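Local coordinates for hypothetical protein Rv2827c (Mycobacterium tuberculosis, PDB 1ZEL), which is of unknown function but probably binds DNA through a winged helix-turn-helix region and resembles the AbiEi family of antitoxins, at residues 125-130 / 149-154; 8-13 / 79-84; 234-239 / 281-286. All blocks are in the same frame, centred on the assembly; numbering follows the deposited sequence.

The three contacts follow one another along an elongated chain. Contact 2 comes first and joins the loop before helix 19-28 to the turn that enters strand 82-84. Contact 1 joins the end of strand 124-127 to the loop that leads to helix 154-157. Contact 3 fastens helix 228-240 to strand 283-285 and the turn before it. Centres are about 37 Å (1 and 2), 25 Å (1 and 3) and 50 Å (2 and 3) apart. Contact 2 lies across the chain's centre from both others. The nearest atoms of contacts 1 and 3 are about 10 Å apart. The sodium ion sits at R167, D209 and D213, none of which belongs to a contact.

Contact 1 (125-130 / 149-154); sequences PIWLPP and WNAADT
W127 and W149 form the main apolar contact here. The five-membered ring of W127 and the six-membered ring of W149 have centroids 5.1 Å apart. The two rings meet obliquely, with planes at 54°. CE3 of W149 comes over one face of the W127 ring, toward its rim, and lies 3.6 Å from NE1 of W127. The CG of W127 is anti to its backbone N (chi1 168°), which sends the indole across to the loop 149-154. The opposite face of W127 is met by the backbone N of P129. Its far edge reaches the loop too: CH2 of W127 lies 4.2 Å from CA of A151.

A second apolar touch lies beside the rings, where CB of P129 meets CB of A151 at 3.5 Å.

No hydrogen bond crosses between the segments. The indole nitrogens bond to other parts of the chain. NE1 of W127 donates to the carbonyl O of I147, and NE1 of W149 to that of L222. Within 149-154, OD1 of N150 accepts from the backbone N of A152 at 2.7 Å, an Asx turn. A type I turn from N150 to D153 overlaps it. D153 sits at the N-cap of helix 154-157: its OD1 is weakly bonded to the N of L156, and its OD2 forms a salt bridge with R221.

The contact lies in the region matching the AbiEi antitoxin C-terminal family. Strand 124-127 runs between strands 103-104 and 142-145. W127 also packs on V145, and both tryptophans rest on L157 of helix 154-157.

Contact 2 (8-13 / 79-84); sequences AGADRR and GEAAIS
R12 reaches the backbone of E80 in the N-terminal region, which is consistent with a winged-helix domain. The loop carrying R12 precedes helix 19-28, the first helix of the chain. The other segment follows strands 64-66 and 72-75, and strand 82-84 pairs antiparallel with strand 3-5.

Hydrogen bonds from the guanidinium do most of the work. NH1 and NH2 of R12 both donate to the carbonyl O of E80, NH1 at 2.9 Å and NH2 at 3.1 Å. This is an end-on grip on a single atom. The oxygen lies in the guanidinium plane, and both nitrogens lie in the plane of the E80 carbonyl. A bend at chi3 (-75°) turns the long chain back over its own loop. NH1 of R12 can then also donate to O of G9 at 2.8 Å, through a more bent bond of 132°. One nitrogen thus links a carbonyl of its own loop to one of the opposing segment. R12 also makes a cation-pi contact with W63, which lies just before strand 64-66.

The apolar part is small. CB of A10 touches CB of A81 at 4.0 Å, where the CA atoms of the segments come nearest.

A water makes a separate bridge. It lies over one face of the R12 guanidinium, toward the rim. It donates to O of A10 at 2.6 Å and accepts from the backbone N of G79 at 2.8 Å.

Contact 3 (234-239 / 281-286); sequences ASYLLD and YQLVDE
Y236 and Y281 cross at about a right angle. CD1 of Y281 comes to the edge of the Y236 ring, in its plane, 3.9 Å from CD1 of Y236. CA of Y236 instead lies over the face of Y281, in a CH-pi contact 4.2 Å from the ring centroid. CB of S235 packs beside it on CD2 of Y281.

L283 takes a face of Y236. Its CD2 sits over the ring centre, 3.8 Å from the centroid, while CD1 touches CB of Y236.

At chi1 -178° the Y236 side chain extends opposite its own amide nitrogen and carries the hydroxyl to D285. Its OH donates to OD2 of D285 at 2.6 Å, on the anti side and 34° out of the carboxylate plane. In return, OH of Y281 donates to OD2 of D239 at 2.5 Å, a very short and so doubtful length, with ring and carboxylate planes 79° apart.

Helix 228-240 is thereby crosslinked to strand 283-285, the middle strand between 262-264 and 276-278, and to the turn before it. Q282 and L283 form a G1 beta bulge against strand 276-278. OD1 of D285 also takes the backbone N of L287 and V288, and OD2 that of V289. These amides at and just before the start of helix 288-296, together with the Y236 hydroxyl, would probably stabilise a negative charge on the buried D285.

Contact 1 (125-130 / 149-154)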
loop_
_atom_site.group_PDB
_atom_site.type_symbol
_atom_site.label_atom_id
_atom_site.label_comp_id
_atom_site.label_asym_id
_atom_site.label_seq_id
_atom_site.Cartn_x
_atom_site.Cartn_y
_atom_site.Cartn_z
ATOM N N PRO A 125 1.541 -3.974 -1.087
ATOM C CA PRO A 125 0.117 -4.221 -1.278
ATOM C C PRO A 125 -0.639 -2.955 -1.685
ATOM O O PRO A 125 -0.583 -1.921 -0.990
ATOM C CB PRO A 125 -0.336 -4.712 0.101
ATOM C CG PRO A 125 0.581 -3.988 1.040
ATOM C CD PRO A 125 1.910 -3.936 0.344
ATOM N N ILE A 126 -1.322 -3.032 -2.820
ATOM C CA ILE A 126 -2.174 -1.936 -3.279
ATOM C C ILE A 126 -3.562 -2.415 -3.632
ATOM O O ILE A 126 -3.782 -3.597 -3.861
ATOM C CB ILE A 126 -1.580 -1.195 -4.528
ATOM C CG1 ILE A 126 -1.451 -2.155 -5.724
ATOM C CG2 ILE A 126 -0.232 -0.548 -4.205
ATOM C CD1 ILE A 126 -1.074 -1.428 -7.022
ATOM N N TRP A 127 -4.497 -1.480 -3.690
ATOM C CA TRP A 127 -5.818 -1.735 -4.232
ATOM C C TRP A 127 -5.861 -1.015 -5.560
ATOM O O TRP A 127 -5.328 0.096 -5.671
ATOM C CB TRP A 127 -6.913 -1.175 -3.286
ATOM C CG TRP A 127 -8.287 -1.174 -3.978
ATOM C CD1 TRP A 127 -9.120 -2.245 -4.159
ATOM C CD2 TRP A 127 -8.899 -0.070 -4.665
ATOM N NE1 TRP A 127 -10.241 -1.860 -4.891
ATOM C CE2 TRP A 127 -10.119 -0.534 -5.214
ATOM C CE3 TRP A 127 -8.536 1.268 -4.861
ATOM C CZ2 TRP A 127 -10.979 0.301 -5.936
ATOM C CZ3 TRP A 127 -9.383 2.090 -5.580
ATOM C CH2 TRP A 127 -10.594 1.608 -6.109
ATOM N N LEU A 128 -6.456 -1.659 -6.573
ATOM C CA LEU A 128 -6.715 -1.028 -7.864
ATOM C C LEU A 128 -8.172 -1.225 -8.243
ATOM O O LEU A 128 -8.703 -2.306 -8.038
ATOM C CB LEU A 128 -5.862 -1.693 -8.965
ATOM C CG LEU A 128 -4.457 -1.148 -9.235
ATOM C CD1 LEU A 128 -3.741 -2.056 -10.256
ATOM C CD2 LEU A 128 -4.521 0.273 -9.726
ATOM N N PRO A 129 -8.813 -0.202 -8.829
ATOM C CA PRO A 129 -10.170 -0.421 -9.310
ATOM C C PRO A 129 -10.216 -1.453 -10.456
ATOM O O PRO A 129 -9.212 -1.652 -11.151
ATOM C CB PRO A 129 -10.598 0.954 -9.809
ATOM C CG PRO A 129 -9.418 1.739 -9.925
ATOM C CD PRO A 129 -8.354 1.176 -9.068
ATOM N N PRO A 130 -11.363 -2.149 -10.608
ATOM C CA PRO A 130 -11.560 -3.190 -11.624
ATOM C C PRO A 130 -10.989 -2.797 -12.979
ATOM O O PRO A 130 -10.296 -3.601 -13.624
ATOM C CB PRO A 130 -13.086 -3.283 -11.718
ATOM C CG PRO A 130 -13.563 -2.960 -10.297
ATOM C CD PRO A 130 -12.566 -1.954 -9.760
ATOM N N TRP A 149 -14.853 -1.952 -5.276
ATOM C CA TRP A 149 -15.298 -0.633 -4.866
ATOM C C TRP A 149 -15.389 0.356 -6.052
ATOM O O TRP A 149 -14.593 0.291 -7.014
ATOM C CB TRP A 149 -14.343 -0.057 -3.824
ATOM C CG TRP A 149 -14.427 -0.745 -2.495
ATOM C CD1 TRP A 149 -15.565 -1.044 -1.812
ATOM C CD2 TRP A 149 -13.335 -1.185 -1.680
ATOM N NE1 TRP A 149 -15.255 -1.644 -0.610
ATOM C CE2 TRP A 149 -13.889 -1.740 -0.503
ATOM C CE3 TRP A 149 -11.938 -1.148 -1.817
ATOM C CZ2 TRP A 149 -13.097 -2.276 0.521
ATOM C CZ3 TRP A 149 -11.154 -1.673 -0.797
ATOM C CH2 TRP A 149 -11.736 -2.236 0.353
ATOM N N ASN A 150 -16.371 1.262 -5.937
ATOM C CA ASN A 150 -16.515 2.449 -6.798
ATOM C C ASN A 150 -15.269 3.358 -6.738
ATOM O O ASN A 150 -15.033 4.089 -5.750
ATOM C CB ASN A 150 -17.796 3.223 -6.425
ATOM C CG ASN A 150 -17.991 4.480 -7.263
ATOM O OD1 ASN A 150 -17.271 4.705 -8.233
ATOM N ND2 ASN A 150 -18.970 5.300 -6.890
ATOM N N ALA A 151 -14.473 3.283 -7.805
ATOM C CA ALA A 151 -13.295 4.126 -8.004
ATOM C C ALA A 151 -13.597 5.634 -7.935
ATOM O O ALA A 151 -12.685 6.446 -7.750
ATOM C CB ALA A 151 -12.643 3.785 -9.336
ATOM N N ALA A 152 -14.870 6.001 -8.083
ATOM C CA ALA A 152 -15.261 7.400 -8.068
ATOM C C ALA A 152 -15.309 7.946 -6.645
ATOM O O ALA A 152 -15.103 9.145 -6.425
ATOM C CB ALA A 152 -16.602 7.591 -8.760
ATOM N N ASP A 153 -15.564 7.062 -5.686
ATOM C CA ASP A 153 -15.743 7.461 -4.301
ATOM C C ASP A 153 -14.479 7.132 -3.459
ATOM O O ASP A 153 -14.480 6.250 -2.597
ATOM C CB ASP A 153 -17.034 6.820 -3.757
ATOM C CG ASP A 153 -17.513 7.444 -2.446
ATOM O OD1 ASP A 153 -16.883 8.407 -1.943
ATOM O OD2 ASP A 153 -18.532 6.945 -1.913
ATOM N N THR A 154 -13.400 7.862 -3.739
ATOM C CA THR A 154 -12.121 7.673 -3.040
ATOM C C THR A 154 -12.146 8.341 -1.657
ATOM O O THR A 154 -11.299 8.047 -0.808
ATOM C CB THR A 154 -10.897 8.183 -3.878
ATOM O OG1 THR A 154 -11.117 9.539 -4.297
ATOM C CG2 THR A 154 -10.642 7.290 -5.113
#

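Contact 2 (8-13 / 79-84)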
loop_
_atom_site.group_PDB
_atom_site.type_symbol
_atom_site.label_atom_id
_atom_site.label_comp_id
_atom_site.label_asym_id
_atom_site.label_seq_id
_atom_site.Cartn_x
_atom_site.Cartn_y
_atom_site.Cartn_z
ATOM N N ALA A 8 27.580 1.543 -8.192
ATOM C CA ALA A 8 28.919 2.111 -8.131
ATOM C C ALA A 8 29.381 2.478 -6.733
ATOM O O ALA A 8 30.497 2.932 -6.567
ATOM C CB ALA A 8 29.020 3.316 -9.016
ATOM N N GLY A 9 28.541 2.295 -5.729
ATOM C CA GLY A 9 28.880 2.759 -4.395
ATOM C C GLY A 9 28.673 4.268 -4.279
ATOM O O GLY A 9 28.192 4.902 -5.215
ATOM N N ALA A 10 29.070 4.846 -3.152
ATOM C CA ALA A 10 28.816 6.271 -2.906
ATOM C C ALA A 10 29.738 7.177 -3.722
ATOM O O ALA A 10 29.368 8.268 -4.103
ATOM C CB ALA A 10 28.960 6.592 -1.398
ATOM N N ASP A 11 30.960 6.731 -3.968
ATOM C CA ASP A 11 31.934 7.573 -4.610
ATOM C C ASP A 11 31.886 7.326 -6.110
ATOM O O ASP A 11 32.497 6.368 -6.604
ATOM C CB ASP A 11 33.318 7.272 -4.021
ATOM C CG ASP A 11 34.399 8.260 -4.501
ATOM O OD1 ASP A 11 34.063 9.435 -4.825
ATOM O OD2 ASP A 11 35.573 7.840 -4.547
ATOM N N ARG A 12 31.134 8.161 -6.830
ATOM C CA ARG A 12 30.925 7.995 -8.283
ATOM C C ARG A 12 31.635 9.056 -9.101
ATOM O O ARG A 12 31.633 10.225 -8.749
ATOM C CB ARG A 12 29.438 8.052 -8.629
ATOM C CG ARG A 12 28.633 6.979 -7.995
ATOM C CD ARG A 12 27.168 7.045 -8.336
ATOM N NE ARG A 12 26.429 8.106 -7.644
ATOM C CZ ARG A 12 26.019 8.038 -6.385
ATOM N NH1 ARG A 12 26.290 6.973 -5.642
ATOM N NH2 ARG A 12 25.309 9.023 -5.872
ATOM N N ARG A 13 32.236 8.633 -10.207
ATOM C CA ARG A 13 32.884 9.557 -11.117
ATOM C C ARG A 13 31.803 10.303 -11.869
ATOM O O ARG A 13 30.710 9.780 -12.085
ATOM C CB ARG A 13 33.750 8.788 -12.109
ATOM C CG ARG A 13 35.007 8.168 -11.466
ATOM N N GLY A 79 26.951 11.920 -2.789
ATOM C CA GLY A 79 27.218 11.650 -1.388
ATOM C C GLY A 79 26.385 10.534 -0.775
ATOM O O GLY A 79 26.519 10.242 0.406
ATOM N N GLU A 80 25.502 9.924 -1.561
ATOM C CA GLU A 80 24.694 8.818 -1.075
ATOM C C GLU A 80 24.916 7.556 -1.873
ATOM O O GLU A 80 25.104 7.589 -3.092
ATOM C CB GLU A 80 23.221 9.213 -1.091
ATOM C CG GLU A 80 22.929 10.420 -0.204
ATOM C CD GLU A 80 23.161 10.139 1.286
ATOM O OE1 GLU A 80 23.219 8.961 1.699
ATOM O OE2 GLU A 80 23.291 11.096 2.055
ATOM N N ALA A 81 24.892 6.435 -1.175
ATOM C CA ALA A 81 25.066 5.145 -1.821
ATOM C C ALA A 81 23.712 4.572 -2.281
ATOM O O ALA A 81 23.663 3.682 -3.134
ATOM C CB ALA A 81 25.791 4.161 -0.844
ATOM N N ALA A 82 22.615 5.058 -1.687
ATOM C CA ALA A 82 21.294 4.488 -1.938
ATOM C C ALA A 82 20.184 5.447 -1.569
ATOM O O ALA A 82 20.403 6.461 -0.911
ATOM C CB ALA A 82 21.118 3.186 -1.151
ATOM N N ILE A 83 18.983 5.090 -1.980
ATOM C CA ILE A 83 17.786 5.828 -1.624
ATOM C C ILE A 83 16.986 4.902 -0.703
ATOM O O ILE A 83 16.803 3.727 -1.019
ATOM C CB ILE A 83 16.908 6.102 -2.861
ATOM C CG1 ILE A 83 17.664 6.938 -3.879
ATOM C CG2 ILE A 83 15.578 6.830 -2.451
ATOM C CD1 ILE A 83 16.919 7.107 -5.185
ATOM N N SER A 84 16.506 5.431 0.411
ATOM C CA SER A 84 15.618 4.672 1.265
ATOM C C SER A 84 14.180 5.158 1.026
ATOM O O SER A 84 13.745 6.177 1.550
ATOM C CB SER A 84 16.046 4.801 2.729
ATOM O OG SER A 84 15.704 3.633 3.446
HETATM O O HOH W 1 28.265 10.475 -4.858
#

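Contact 3 (234-239 / 281-286)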
loop_
_atom_site.group_PDB
_atom_site.type_symbol
_atom_site.label_atom_id
_atom_site.label_comp_id
_atom_site.label_asym_id
_atom_site.label_seq_id
_atom_site.Cartn_x
_atom_site.Cartn_y
_atom_site.Cartn_z
ATOM N N ALA A 234 -16.294 -8.977 9.111
ATOM C CA ALA A 234 -16.070 -7.584 9.525
ATOM C C ALA A 234 -16.709 -7.328 10.869
ATOM O O ALA A 234 -16.154 -6.624 11.718
ATOM C CB ALA A 234 -16.645 -6.610 8.477
ATOM N N SER A 235 -17.899 -7.890 11.052
ATOM C CA SER A 235 -18.623 -7.718 12.301
ATOM C C SER A 235 -17.915 -8.414 13.451
ATOM O O SER A 235 -17.845 -7.875 14.568
ATOM C CB SER A 235 -20.068 -8.188 12.174
ATOM O OG SER A 235 -20.698 -7.492 11.125
ATOM N N TYR A 236 -17.377 -9.603 13.176
ATOM C CA TYR A 236 -16.552 -10.324 14.139
ATOM C C TYR A 236 -15.257 -9.574 14.513
ATOM O O TYR A 236 -14.795 -9.648 15.656
ATOM C CB TYR A 236 -16.182 -11.692 13.564
ATOM C CG TYR A 236 -15.370 -12.532 14.510
ATOM C CD1 TYR A 236 -15.937 -13.045 15.671
ATOM C CD2 TYR A 236 -14.036 -12.832 14.239
ATOM C CE1 TYR A 236 -15.203 -13.833 16.551
ATOM C CE2 TYR A 236 -13.290 -13.617 15.123
ATOM C CZ TYR A 236 -13.877 -14.108 16.272
ATOM O OH TYR A 236 -13.142 -14.892 17.135
ATOM N N LEU A 237 -14.656 -8.877 13.549
ATOM C CA LEU A 237 -13.508 -7.992 13.857
ATOM C C LEU A 237 -13.904 -6.864 14.824
ATOM O O LEU A 237 -13.174 -6.563 15.784
ATOM C CB LEU A 237 -12.853 -7.447 12.556
ATOM C CG LEU A 237 -12.066 -8.495 11.721
ATOM C CD1 LEU A 237 -11.599 -7.883 10.397
ATOM C CD2 LEU A 237 -10.859 -9.096 12.470
ATOM N N LEU A 238 -15.084 -6.277 14.635
ATOM C CA LEU A 238 -15.554 -5.283 15.604
ATOM C C LEU A 238 -15.643 -5.884 16.994
ATOM O O LEU A 238 -15.210 -5.263 17.959
ATOM C CB LEU A 238 -16.894 -4.666 15.207
ATOM C CG LEU A 238 -16.923 -3.778 13.953
ATOM C CD1 LEU A 238 -18.243 -3.037 13.820
ATOM C CD2 LEU A 238 -15.782 -2.798 13.945
ATOM N N ASP A 239 -16.216 -7.090 17.066
ATOM C CA ASP A 239 -16.390 -7.830 18.314
ATOM C C ASP A 239 -15.027 -8.071 18.951
ATOM O O ASP A 239 -14.808 -7.755 20.120
ATOM C CB ASP A 239 -17.109 -9.163 18.000
ATOM C CG ASP A 239 -17.663 -9.852 19.247
ATOM O OD1 ASP A 239 -16.859 -10.336 20.040
ATOM O OD2 ASP A 239 -18.905 -9.894 19.420
ATOM N N TYR A 281 -22.161 -14.430 14.709
ATOM C CA TYR A 281 -21.740 -14.055 13.351
ATOM C C TYR A 281 -21.720 -15.244 12.409
ATOM O O TYR A 281 -21.259 -15.135 11.261
ATOM C CB TYR A 281 -20.369 -13.358 13.387
ATOM C CG TYR A 281 -20.331 -12.306 14.455
ATOM C CD1 TYR A 281 -19.766 -12.572 15.704
ATOM C CD2 TYR A 281 -20.952 -11.078 14.264
ATOM C CE1 TYR A 281 -19.777 -11.599 16.714
ATOM C CE2 TYR A 281 -20.970 -10.112 15.266
ATOM C CZ TYR A 281 -20.386 -10.387 16.493
ATOM O OH TYR A 281 -20.392 -9.423 17.486
ATOM N N GLN A 282 -22.254 -16.371 12.896
ATOM C CA GLN A 282 -22.179 -17.665 12.233
ATOM C C GLN A 282 -20.791 -17.890 11.672
ATOM O O GLN A 282 -20.611 -18.124 10.482
ATOM C CB GLN A 282 -23.284 -17.803 11.159
ATOM C CG GLN A 282 -24.731 -17.803 11.764
ATOM C CD GLN A 282 -25.019 -19.071 12.544
ATOM O OE1 GLN A 282 -25.054 -20.152 11.970
ATOM N NE2 GLN A 282 -25.193 -18.952 13.860
ATOM N N LEU A 283 -19.804 -17.802 12.560
ATOM C CA LEU A 283 -18.427 -17.763 12.142
ATOM C C LEU A 283 -17.581 -18.721 12.948
ATOM O O LEU A 283 -17.657 -18.755 14.184
ATOM C CB LEU A 283 -17.909 -16.318 12.306
ATOM C CG LEU A 283 -16.525 -15.965 11.813
ATOM C CD1 LEU A 283 -16.562 -14.562 11.319
ATOM C CD2 LEU A 283 -15.533 -16.102 12.926
ATOM N N VAL A 284 -16.774 -19.494 12.229
ATOM C CA VAL A 284 -15.731 -20.320 12.827
ATOM C C VAL A 284 -14.407 -19.549 12.635
ATOM O O VAL A 284 -13.968 -19.322 11.509
ATOM C CB VAL A 284 -15.660 -21.709 12.161
ATOM C CG1 VAL A 284 -14.475 -22.499 12.704
ATOM C CG2 VAL A 284 -16.979 -22.484 12.427
ATOM N N ASP A 285 -13.812 -19.125 13.741
ATOM C CA ASP A 285 -12.587 -18.350 13.702
ATOM C C ASP A 285 -11.370 -19.267 13.819
ATOM O O ASP A 285 -11.107 -19.815 14.879
ATOM C CB ASP A 285 -12.590 -17.292 14.822
ATOM C CG ASP A 285 -11.321 -16.430 14.838
ATOM O OD1 ASP A 285 -10.619 -16.369 13.812
ATOM O OD2 ASP A 285 -11.023 -15.813 15.889
ATOM N N GLU A 286 -10.634 -19.411 12.716
ATOM C CA GLU A 286 -9.413 -20.213 12.684
ATOM C C GLU A 286 -8.169 -19.339 12.674
ATOM O O GLU A 286 -7.028 -19.827 12.587
ATOM C CB GLU A 286 -9.443 -21.131 11.468
ATOM C CG GLU A 286 -10.665 -22.013 11.472
ATOM C CD GLU A 286 -10.780 -22.932 10.279
ATOM O OE1 GLU A 286 -9.972 -22.822 9.327
ATOM O OE2 GLU A 286 -11.695 -23.785 10.305
#